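Local coordinates for protein oligogalacturonate lyase (Vibrio parahaemolyticus RIMD 2210633, PDB 3C5M) that probably cleaves short oligogalacturonides from pectin breakdown by a lyase reaction, using a manganese-binding site in a seven-bladed beta-propeller, at residues E122-Y127 with T167-K172. Numbering follows the deposited sequence.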
loop_
_atom_site.group_PDB
_atom_site.type_symbol
_atom_site.label_atom_id
_atom_site.label_comp_id
_atom_site.label_asym_id
_atom_site.label_seq_id
_atom_site.Cartn_x
_atom_site.Cartn_y
_atom_site.Cartn_z
ATOM N N GLU A 122 -12.680 23.229 -0.781
ATOM C CA GLU A 122 -12.439 23.940 0.474
ATOM C C GLU A 122 -13.227 23.427 1.683
ATOM O O GLU A 122 -12.843 23.668 2.826
ATOM C CB GLU A 122 -12.727 25.433 0.268
ATOM C CG GLU A 122 -11.481 26.300 0.148
ATOM C CD GLU A 122 -10.985 26.800 1.507
ATOM O OE1 GLU A 122 -10.848 25.976 2.444
ATOM O OE2 GLU A 122 -10.734 28.023 1.630
ATOM N N GLU A 123 -14.326 22.727 1.424
ATOM C CA GLU A 123 -15.178 22.180 2.479
ATOM C C GLU A 123 -14.658 20.855 3.048
ATOM O O GLU A 123 -14.967 20.492 4.187
ATOM C CB GLU A 123 -16.599 21.960 1.938
ATOM C CG GLU A 123 -17.408 23.235 1.705
ATOM C CD GLU A 123 -17.919 23.844 3.002
ATOM O OE1 GLU A 123 -18.521 24.940 2.948
ATOM O OE2 GLU A 123 -17.721 23.221 4.072
ATOM N N TRP A 124 -13.873 20.135 2.253
ATOM C CA TRP A 124 -13.364 18.847 2.687
ATOM C C TRP A 124 -11.849 18.734 2.807
ATOM O O TRP A 124 -11.098 19.636 2.431
ATOM C CB TRP A 124 -13.897 17.748 1.765
ATOM C CG TRP A 124 -15.389 17.767 1.622
ATOM C CD1 TRP A 124 -16.127 18.647 0.885
ATOM C CD2 TRP A 124 -16.330 16.873 2.235
ATOM N NE1 TRP A 124 -17.471 18.355 0.995
ATOM C CE2 TRP A 124 -17.621 17.273 1.817
ATOM C CE3 TRP A 124 -16.209 15.775 3.094
ATOM C CZ2 TRP A 124 -18.779 16.616 2.226
ATOM C CZ3 TRP A 124 -17.366 15.115 3.507
ATOM C CH2 TRP A 124 -18.637 15.541 3.071
ATOM N N LYS A 125 -11.413 17.607 3.358
ATOM C CA LYS A 125 -9.998 17.332 3.564
ATOM C C LYS A 125 -9.738 15.934 3.027
ATOM O O LYS A 125 -10.459 14.999 3.352
ATOM C CB LYS A 125 -9.680 17.390 5.057
ATOM C CG LYS A 125 -8.212 17.568 5.398
ATOM C CD LYS A 125 -7.740 18.987 5.094
ATOM C CE LYS A 125 -6.245 19.163 5.396
ATOM N NZ LYS A 125 -5.888 18.733 6.788
ATOM N N GLY A 126 -8.719 15.795 2.187
ATOM C CA GLY A 126 -8.407 14.494 1.621
ATOM C C GLY A 126 -7.826 13.563 2.668
ATOM O O GLY A 126 -6.993 13.977 3.469
ATOM N N TYR A 127 -8.253 12.304 2.657
ATOM C CA TYR A 127 -7.782 11.313 3.623
ATOM C C TYR A 127 -7.616 9.922 2.996
ATOM O O TYR A 127 -8.517 9.406 2.312
ATOM C CB TYR A 127 -8.749 11.252 4.814
ATOM C CG TYR A 127 -8.432 10.159 5.808
ATOM C CD1 TYR A 127 -8.954 8.871 5.655
ATOM C CD2 TYR A 127 -7.587 10.402 6.888
ATOM C CE1 TYR A 127 -8.640 7.854 6.555
ATOM C CE2 TYR A 127 -7.264 9.388 7.792
ATOM C CZ TYR A 127 -7.794 8.119 7.615
ATOM O OH TYR A 127 -7.449 7.112 8.487
ATOM N N THR A 167 -18.002 13.307 9.902
ATOM C CA THR A 167 -18.692 13.016 8.659
ATOM C C THR A 167 -17.673 12.867 7.533
ATOM O O THR A 167 -16.955 13.814 7.189
ATOM C CB THR A 167 -19.705 14.136 8.318
ATOM O OG1 THR A 167 -20.065 14.063 6.933
ATOM C CG2 THR A 167 -19.107 15.491 8.599
ATOM N N CYS A 168 -17.613 11.659 6.981
ATOM C CA CYS A 168 -16.693 11.318 5.903
ATOM C C CYS A 168 -17.464 10.825 4.695
ATOM O O CYS A 168 -18.548 10.266 4.824
ATOM C CB CYS A 168 -15.747 10.206 6.350
ATOM S SG CYS A 168 -14.686 10.629 7.722
ATOM N N ARG A 169 -16.898 11.015 3.515
ATOM C CA ARG A 169 -17.555 10.559 2.309
ATOM C C ARG A 169 -16.579 9.799 1.424
ATOM O O ARG A 169 -15.408 10.155 1.316
ATOM C CB ARG A 169 -18.132 11.741 1.532
ATOM C CG ARG A 169 -17.081 12.716 1.027
ATOM C CD ARG A 169 -17.723 13.821 0.218
ATOM N NE ARG A 169 -16.739 14.717 -0.383
ATOM C CZ ARG A 169 -17.040 15.688 -1.240
ATOM N NH1 ARG A 169 -18.302 15.897 -1.602
ATOM N NH2 ARG A 169 -16.077 16.446 -1.747
ATOM N N LEU A 170 -17.086 8.746 0.798
ATOM C CA LEU A 170 -16.317 7.914 -0.107
ATOM C C LEU A 170 -16.677 8.403 -1.521
ATOM O O LEU A 170 -17.762 8.108 -2.020
ATOM C CB LEU A 170 -16.733 6.455 0.079
ATOM C CG LEU A 170 -15.820 5.359 -0.465
ATOM C CD1 LEU A 170 -16.431 3.986 -0.202
ATOM C CD2 LEU A 170 -15.615 5.560 -1.944
ATOM N N ILE A 171 -15.777 9.154 -2.160
ATOM C CA ILE A 171 -16.039 9.694 -3.491
ATOM C C ILE A 171 -15.366 8.945 -4.629
ATOM O O ILE A 171 -14.449 8.157 -4.428
ATOM C CB ILE A 171 -15.619 11.178 -3.607
ATOM C CG1 ILE A 171 -14.104 11.308 -3.471
ATOM C CG2 ILE A 171 -16.340 12.006 -2.554
ATOM C CD1 ILE A 171 -13.581 12.728 -3.608
ATOM N N LYS A 172 -15.839 9.214 -5.836
ATOM C CA LYS A 172 -15.318 8.594 -7.037
ATOM C C LYS A 172 -15.136 9.718 -8.045
ATOM O O LYS A 172 -16.039 10.520 -8.262
ATOM C CB LYS A 172 -16.319 7.566 -7.555
ATOM C CG LYS A 172 -15.994 7.005 -8.924
ATOM C CD LYS A 172 -17.022 5.961 -9.348
ATOM C CE LYS A 172 -18.413 6.563 -9.527
ATOM N NZ LYS A 172 -18.470 7.581 -10.622
#
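A cation-pi stack joins two strands of one blade of the beta-propeller, with Trp-124 on strand 124-132 and Arg-169 on strand 168-174. These are the first and third strands of a four-stranded antiparallel blade. Strand 138-145 runs between them, and no hydrogen bond links the two segments directly. The contact lies away from the manganese site. The side chains of Trp-124 and Arg-169 meet over the middle strand. The guanidinium lies flat on one face of the indole, with the planes only 3° apart. Its CZ sits 3.5 Å from the centroid of the five-membered ring of Trp-124, nearly straight above it. Arg-169 NE comes within 3.4 Å of Trp-124 CD2, at the fusion of the two rings. Arg-169 NH2 lies over the pyrrole side, 3.4 Å from Trp-124 CD1. The aliphatic part covers the benzene ring. Arg-169 CD makes a CH-pi contact there, 3.4 Å from the centroid of the six-membered ring of Trp-124, and CG is 3.5 Å from Trp-124 CZ3. Arg-169 is extended from CG to NE, with chi2 at 177°, and this lays CG, CD and the guanidinium over the indole face. Thr-167 adds a lesser contact, its carbonyl O being 3.9 Å from Trp-124 CZ3. Arg-169 NH2 also forms a salt bridge with Glu-143, which is consistent with the guanidinium being held in one rotation on the ring. Glu-143 belongs to the intervening strand 138-145, which pairs through its backbone with both segments. Beyond the stack, Arg-169 packs on Leu-180, Val-182 and Gln-185 of the outer strand 180-186. It also touches Tyr-118 of strand 114-119, in the preceding blade.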